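Long-range contacts in protein Bug27 (PDB 2QPQ), which probably binds a small solute in the periplasm, as a Venus-flytrap receptor of the Bug (tripartite tricarboxylate transporter) family: residues Leu10-Phe16 against Ala41-Pro47; Thr22-Ala26 against Leu69-Ser73; Gly80-Asn84 against Gly297-Asp301. All blocks are in the same frame, centred on the assembly; numbering follows the deposited sequence.

Contact 1. Residues Leu10-Phe16 against Ala41-Pro47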
# COMPACT_ATOMS: atom_id res chain seq x y z
N LEU A 10 -13.67 -19.40 6.28
CA LEU A 10 -13.11 -18.61 5.19
C LEU A 10 -11.59 -18.81 5.19
O LEU A 10 -10.98 -19.16 6.20
CB LEU A 10 -13.47 -17.13 5.32
CG LEU A 10 -14.84 -16.54 4.95
CD1 LEU A 10 -16.03 -17.42 5.17
CD2 LEU A 10 -14.98 -15.19 5.66
N ASP A 11 -10.99 -18.61 4.03
CA ASP A 11 -9.55 -18.74 3.88
C ASP A 11 -9.12 -17.40 3.29
O ASP A 11 -9.47 -17.08 2.18
CB ASP A 11 -9.26 -19.88 2.91
CG ASP A 11 -7.77 -20.14 2.74
OD1 ASP A 11 -6.96 -19.69 3.61
OD2 ASP A 11 -7.41 -20.83 1.75
N ILE A 12 -8.42 -16.59 4.08
CA ILE A 12 -8.04 -15.25 3.66
C ILE A 12 -6.55 -15.36 3.36
O ILE A 12 -5.75 -15.67 4.26
CB ILE A 12 -8.31 -14.21 4.77
CG1 ILE A 12 -9.82 -14.08 5.06
CG2 ILE A 12 -7.72 -12.83 4.43
CD1 ILE A 12 -10.09 -13.20 6.29
N ILE A 13 -6.19 -15.12 2.11
CA ILE A 13 -4.80 -15.30 1.68
C ILE A 13 -4.17 -13.94 1.62
O ILE A 13 -4.64 -13.05 0.89
CB ILE A 13 -4.69 -16.02 0.29
CG1 ILE A 13 -5.41 -17.41 0.27
CG2 ILE A 13 -3.22 -16.11 -0.13
CD1 ILE A 13 -4.97 -18.37 1.33
N VAL A 14 -3.15 -13.73 2.45
CA VAL A 14 -2.50 -12.42 2.52
C VAL A 14 -1.29 -12.38 1.57
O VAL A 14 -0.47 -13.28 1.61
CB VAL A 14 -2.06 -12.08 3.96
CG1 VAL A 14 -1.67 -10.62 4.03
CG2 VAL A 14 -3.18 -12.37 4.96
N THR A 15 -1.19 -11.32 0.77
CA THR A 15 -0.20 -11.20 -0.31
C THR A 15 1.12 -10.67 0.21
O THR A 15 2.09 -10.62 -0.52
CB THR A 15 -0.68 -10.19 -1.39
OG1 THR A 15 -1.13 -8.98 -0.75
CG2 THR A 15 -1.80 -10.80 -2.26
N PHE A 16 1.15 -10.29 1.48
CA PHE A 16 2.39 -9.76 2.09
C PHE A 16 2.68 -10.46 3.40
O PHE A 16 1.78 -11.06 4.01
CB PHE A 16 2.33 -8.22 2.18
CG PHE A 16 2.70 -7.55 0.88
CD1 PHE A 16 1.77 -7.48 -0.17
CD2 PHE A 16 4.00 -7.12 0.65
CE1 PHE A 16 2.13 -6.94 -1.41
CE2 PHE A 16 4.37 -6.59 -0.58
CZ PHE A 16 3.43 -6.50 -1.61
N ALA A 41 -12.20 -17.53 10.18
CA ALA A 41 -11.59 -16.93 9.03
C ALA A 41 -10.11 -17.21 9.18
O ALA A 41 -9.40 -16.46 9.87
CB ALA A 41 -11.85 -15.44 9.03
N VAL A 42 -9.65 -18.31 8.60
CA VAL A 42 -8.23 -18.65 8.64
C VAL A 42 -7.45 -17.64 7.79
O VAL A 42 -7.73 -17.46 6.61
CB VAL A 42 -7.95 -20.07 8.11
CG1 VAL A 42 -6.41 -20.36 8.09
CG2 VAL A 42 -8.77 -21.15 8.90
N VAL A 43 -6.45 -17.02 8.40
CA VAL A 43 -5.60 -16.06 7.70
C VAL A 43 -4.25 -16.70 7.45
O VAL A 43 -3.63 -17.25 8.37
CB VAL A 43 -5.48 -14.76 8.50
CG1 VAL A 43 -4.41 -13.81 7.91
CG2 VAL A 43 -6.85 -14.08 8.61
N GLU A 44 -3.80 -16.68 6.20
CA GLU A 44 -2.51 -17.24 5.90
C GLU A 44 -1.72 -16.34 4.95
O GLU A 44 -2.29 -15.68 4.10
CB GLU A 44 -2.68 -18.68 5.38
CG GLU A 44 -3.57 -18.80 4.20
CD GLU A 44 -3.61 -20.22 3.66
OE1 GLU A 44 -2.54 -20.88 3.55
OE2 GLU A 44 -4.71 -20.67 3.32
N ASN A 45 -0.42 -16.24 5.14
CA ASN A 45 0.40 -15.41 4.26
C ASN A 45 0.93 -16.27 3.15
O ASN A 45 1.48 -17.33 3.40
CB ASN A 45 1.56 -14.73 5.02
CG ASN A 45 1.08 -13.92 6.20
OD1 ASN A 45 0.79 -12.72 6.08
ND2 ASN A 45 0.96 -14.56 7.32
N ARG A 46 0.73 -15.81 1.91
CA ARG A 46 1.33 -16.43 0.73
C ARG A 46 1.98 -15.33 -0.09
O ARG A 46 1.44 -14.93 -1.12
CB ARG A 46 0.24 -17.17 -0.08
CG ARG A 46 -0.52 -18.22 0.73
CD ARG A 46 0.29 -19.54 0.89
NE ARG A 46 -0.68 -20.56 1.17
CZ ARG A 46 -0.89 -21.68 0.49
NH1 ARG A 46 -0.16 -22.04 -0.55
NH2 ARG A 46 -1.87 -22.43 0.91
N PRO A 47 3.13 -14.78 0.39
CA PRO A 47 3.68 -13.55 -0.15
C PRO A 47 4.63 -13.63 -1.35
O PRO A 47 5.09 -12.62 -1.84
CB PRO A 47 4.40 -12.98 1.06
CG PRO A 47 4.88 -14.17 1.80
CD PRO A 47 3.97 -15.29 1.51
O HOH W 1 4.72 -9.96 -1.05
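I12 and V43 are paired across neighbouring parallel strands, 10-14 and 41-45, with I12 CD1 against V43 CG2. With helix 21-35 between them in the chain, the strands form a beta-alpha-beta unit of the periplasmic binding-protein fold. Their backbones are joined by a ladder of hydrogen bonds. I12 N bonds V42 O (2.8 Å), and V14 N bonds E44 O (2.7 Å). L10, I12, V14, A41 and V43 share one face, which helix 21-35 packs against.

D11, I13 and E44 lie on the other face. The side chain of E44 can be followed outward. Its CB leads to CG, set between the backbone N and the carbonyl carbon (chi1 56°). CG and CD then lie alongside I13 CD1. At the tip the two oxygens part. E44 OE2 is modelled 2.5 Å from D11 OD1, very short for two carboxylates; a shared proton is possible but not settled. D11 OD2 also has a salt bridge to R61. OE1 turns to R46, which grips it side-on. R46 NE (3.0 Å) and R46 NH2 (3.1 Å) both reach E44 OE1 from the same face of the carboxylate.

Contact 2. Residues Thr22-Ala26 against Leu69-Ser73; sequences TDMLA and LMVNS
The M70 side chain leaves the strand with CG opposite the backbone N (chi1 -175°) and bends at chi2 (88°). These two torsions lay the thioether along helix 21-35. In T22 it is the methyl CG2 that points opposite the backbone N, while OG1 stays on the side of that N. The methyl therefore faces M70 and the hydroxyl faces N72.

Each part of the M70 side chain meets a different piece of the helix. CG lies between two residues one turn apart: T22 CG2 is 3.5 Å from M70 CG, and A26 CB is 3.7 Å from the same atom. The side chains of T22 and M70 run past each other in opposite directions. The sulfur passes over A26, with M70 SD 3.8 Å from A26 CB. The methyl end goes on to L25, where M70 CE is 3.8 Å from L25 CB. The small A26 lets the strand side chain lie close to the helix backbone. The helical bond from A26 N to T22 O spans the turn between these two residues.

At the other end, T22 crosses the side chain of N72 at about a right angle. T22 OG1 also hydrogen-bonds a bound citrate, probably taken from the crystallisation liquor. H230 of strand 227-235 touches both T22 and L25. V14 of strand 10-14 packs on T22 and A26 as well.

All the touching residues are buried. The axes of segments 22-26 and 69-72 make 139° between their N-to-C directions and approach to 8.5 Å. This is the helix-on-sheet packing of an alpha/beta domain. The citrate at T22, near the start of helix 21-35, may mark a pocket, which would be consistent with the ligand cleft of a Venus-flytrap binding protein.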
# COMPACT_ATOMS: atom_id res chain seq x y z
N THR A 22 -0.82 -4.81 5.61
CA THR A 22 -1.73 -5.71 4.91
C THR A 22 -2.05 -6.94 5.78
O THR A 22 -3.22 -7.31 5.96
CB THR A 22 -1.14 -6.12 3.54
OG1 THR A 22 -0.85 -4.94 2.80
CG2 THR A 22 -2.15 -6.94 2.75
N ASP A 23 -1.01 -7.54 6.36
CA ASP A 23 -1.17 -8.71 7.24
C ASP A 23 -1.93 -8.28 8.51
O ASP A 23 -2.77 -9.01 9.03
CB ASP A 23 0.20 -9.26 7.60
CG ASP A 23 0.14 -10.30 8.69
OD1 ASP A 23 -0.04 -11.50 8.38
OD2 ASP A 23 0.30 -9.90 9.88
N MET A 24 -1.60 -7.11 9.01
CA MET A 24 -2.21 -6.63 10.28
C MET A 24 -3.74 -6.50 10.09
O MET A 24 -4.54 -6.97 10.92
CB MET A 24 -1.61 -5.27 10.64
CG MET A 24 -2.23 -4.62 11.90
SD MET A 24 -3.74 -3.65 11.62
CE MET A 24 -3.10 -2.13 10.91
N LEU A 25 -4.14 -5.84 9.02
CA LEU A 25 -5.56 -5.67 8.72
C LEU A 25 -6.28 -7.00 8.44
O LEU A 25 -7.39 -7.22 8.93
CB LEU A 25 -5.73 -4.71 7.56
CG LEU A 25 -5.31 -3.26 7.77
CD1 LEU A 25 -5.17 -2.56 6.40
CD2 LEU A 25 -6.34 -2.53 8.69
N ALA A 26 -5.66 -7.87 7.64
CA ALA A 26 -6.24 -9.20 7.43
C ALA A 26 -6.47 -9.95 8.76
O ALA A 26 -7.55 -10.49 8.99
CB ALA A 26 -5.38 -10.05 6.42
N LEU A 69 -8.57 -12.77 -1.06
CA LEU A 69 -7.20 -12.32 -1.21
C LEU A 69 -7.08 -10.97 -0.54
O LEU A 69 -7.80 -10.05 -0.89
CB LEU A 69 -6.84 -12.19 -2.70
CG LEU A 69 -5.35 -11.91 -2.91
CD1 LEU A 69 -4.48 -13.16 -2.59
CD2 LEU A 69 -5.15 -11.43 -4.37
N MET A 70 -6.22 -10.88 0.47
CA MET A 70 -5.95 -9.58 1.10
C MET A 70 -4.85 -8.87 0.31
O MET A 70 -3.75 -9.39 0.20
CB MET A 70 -5.51 -9.72 2.57
CG MET A 70 -5.37 -8.30 3.19
SD MET A 70 -6.97 -7.75 3.88
CE MET A 70 -6.66 -6.02 4.10
N VAL A 71 -5.17 -7.70 -0.23
CA VAL A 71 -4.29 -6.96 -1.14
C VAL A 71 -3.98 -5.56 -0.63
O VAL A 71 -4.74 -4.95 0.15
CB VAL A 71 -4.88 -6.86 -2.63
CG1 VAL A 71 -4.99 -8.27 -3.25
CG2 VAL A 71 -6.32 -6.15 -2.67
N ASN A 72 -2.89 -5.01 -1.14
CA ASN A 72 -2.72 -3.58 -1.12
C ASN A 72 -2.44 -3.10 -2.54
O ASN A 72 -2.47 -3.89 -3.49
CB ASN A 72 -1.64 -3.16 -0.12
CG ASN A 72 -0.28 -3.77 -0.44
OD1 ASN A 72 0.24 -4.58 0.32
ND2 ASN A 72 0.29 -3.37 -1.54
N SER A 73 -2.20 -1.81 -2.70
CA SER A 73 -1.91 -1.20 -4.01
C SER A 73 -0.87 -1.93 -4.87
O SER A 73 -0.97 -1.90 -6.09
CB SER A 73 -1.51 0.27 -3.83
OG SER A 73 -2.64 0.98 -3.41

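Contact 3. Residues Gly80-Asn84 against Gly297-Asp301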
# COMPACT_ATOMS: atom_id res chain seq x y z
N GLY A 80 2.10 -4.18 -14.40
CA GLY A 80 3.03 -3.40 -15.20
C GLY A 80 4.49 -3.82 -15.05
O GLY A 80 5.29 -3.56 -15.95
N VAL A 81 4.83 -4.51 -13.97
CA VAL A 81 6.24 -4.78 -13.62
C VAL A 81 6.63 -6.26 -13.68
O VAL A 81 7.82 -6.59 -13.52
CB VAL A 81 6.63 -4.21 -12.22
CG1 VAL A 81 6.47 -2.66 -12.19
CG2 VAL A 81 5.85 -4.89 -11.07
N PHE A 82 5.65 -7.14 -13.86
CA PHE A 82 5.94 -8.53 -14.12
C PHE A 82 5.76 -8.83 -15.59
O PHE A 82 4.76 -8.42 -16.16
CB PHE A 82 5.10 -9.46 -13.23
CG PHE A 82 5.60 -9.49 -11.82
CD1 PHE A 82 5.20 -8.50 -10.91
CD2 PHE A 82 6.47 -10.49 -11.41
CE1 PHE A 82 5.68 -8.51 -9.61
CE2 PHE A 82 6.96 -10.53 -10.13
CZ PHE A 82 6.57 -9.53 -9.21
N ARG A 83 6.74 -9.51 -16.17
CA ARG A 83 6.76 -9.80 -17.62
C ARG A 83 5.62 -10.73 -18.03
O ARG A 83 4.95 -10.50 -19.05
CB ARG A 83 8.13 -10.38 -18.05
CG ARG A 83 9.31 -9.39 -17.82
CD ARG A 83 10.72 -9.95 -18.21
NE ARG A 83 11.78 -9.02 -17.79
CZ ARG A 83 12.15 -7.95 -18.51
NH1 ARG A 83 11.55 -7.70 -19.66
NH2 ARG A 83 13.09 -7.14 -18.06
N ASN A 84 5.35 -11.75 -17.20
CA ASN A 84 4.36 -12.78 -17.54
C ASN A 84 3.48 -13.13 -16.34
O ASN A 84 3.60 -14.22 -15.77
CB ASN A 84 5.04 -14.06 -18.03
CG ASN A 84 5.94 -13.84 -19.24
OD1 ASN A 84 7.18 -13.86 -19.11
ND2 ASN A 84 5.33 -13.65 -20.41
N GLY A 297 10.46 2.34 -17.37
CA GLY A 297 11.04 1.08 -17.82
C GLY A 297 11.30 0.03 -16.76
O GLY A 297 12.28 -0.73 -16.85
N LEU A 298 10.42 -0.04 -15.76
CA LEU A 298 10.63 -0.93 -14.61
C LEU A 298 10.01 -2.29 -14.84
O LEU A 298 8.82 -2.38 -15.11
CB LEU A 298 10.05 -0.30 -13.32
CG LEU A 298 10.08 -1.17 -12.06
CD1 LEU A 298 11.47 -1.42 -11.52
CD2 LEU A 298 9.21 -0.51 -11.01
N LYS A 299 10.82 -3.34 -14.73
CA LYS A 299 10.34 -4.69 -14.59
C LYS A 299 11.03 -5.30 -13.37
O LYS A 299 12.22 -5.09 -13.14
CB LYS A 299 10.61 -5.59 -15.82
CG LYS A 299 9.94 -5.19 -17.13
CD LYS A 299 8.42 -5.40 -17.11
CE LYS A 299 7.83 -5.02 -18.46
NZ LYS A 299 6.41 -4.62 -18.33
N VAL A 300 10.27 -6.03 -12.60
CA VAL A 300 10.79 -6.63 -11.38
C VAL A 300 11.21 -8.08 -11.64
O VAL A 300 11.94 -8.66 -10.85
CB VAL A 300 9.79 -6.44 -10.20
CG1 VAL A 300 10.22 -7.20 -8.99
CG2 VAL A 300 9.69 -4.97 -9.85
N ASP A 301 10.79 -8.67 -12.75
CA ASP A 301 11.32 -10.00 -13.13
C ASP A 301 11.80 -10.00 -14.59
O ASP A 301 12.05 -8.94 -15.17
CB ASP A 301 10.25 -11.09 -12.92
CG ASP A 301 9.17 -11.02 -13.95
OD1 ASP A 301 9.11 -9.98 -14.63
OD2 ASP A 301 8.40 -11.99 -14.11
OXT ASP A 301 11.94 -11.06 -15.23
O HOH W 2 7.51 -1.68 -17.44
O HOH W 3 4.30 -5.97 -17.70
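R83 and D301 hold each other by backbone and side chain. R83 N donates to D301 OD1 at 2.9 Å, on the syn lone pair of that carboxylate oxygen. R83 NE reaches the chain-terminal carboxylate, with D301 O at 2.6 Å. D301 OXT completes a salt bridge to NE, in the plane at the guanidinium edge. The extended R83 chain slides past D301 in the opposite direction. One face of its guanidinium lies against K299, with K299 CG over the centre.

V300 N bonds V81 O (2.7 Å). The chain terminus is thus tied to segment 80-84. The tail 297-301 leaves helix 275-296, which closes with a Schellman motif at G297. Next to these polar bonds, V81 CG1 meets L298 CD2 at 3.7 Å, and V81 CB meets V300 CG2.

K299 bends at chi2 (-70°), which brings NZ back to G80. There K299 NZ bonds G80 O at 2.8 Å from above the carbonyl plane. A water accepts from K299 NZ and lies within hydrogen-bonding distance of F82 O. Farther out, T293 of helix 275-296 touches V81 and L298, while N138 packs on L298 and V300.

Contacts 1 and 2 belong to one alpha/beta core. Their centres are about 8 Å apart and they touch. Strand 10-14 is the middle of three parallel strands, with 41-45 on one side and 67-72 on the other. Helix 21-35 follows 10-14, leads to 41-45 and also packs on 67-72. The segments of these two contacts alternate along the chain. Contact 3 opens only after both have closed. It lies about 24 Å from contact 1 and about 22 Å from contact 2, centre to centre, without touching either. Helix 74-81 leads from contact 2 to contact 3. The first two build the core beside the citrate; the third ties the C-terminal tail down at the surface.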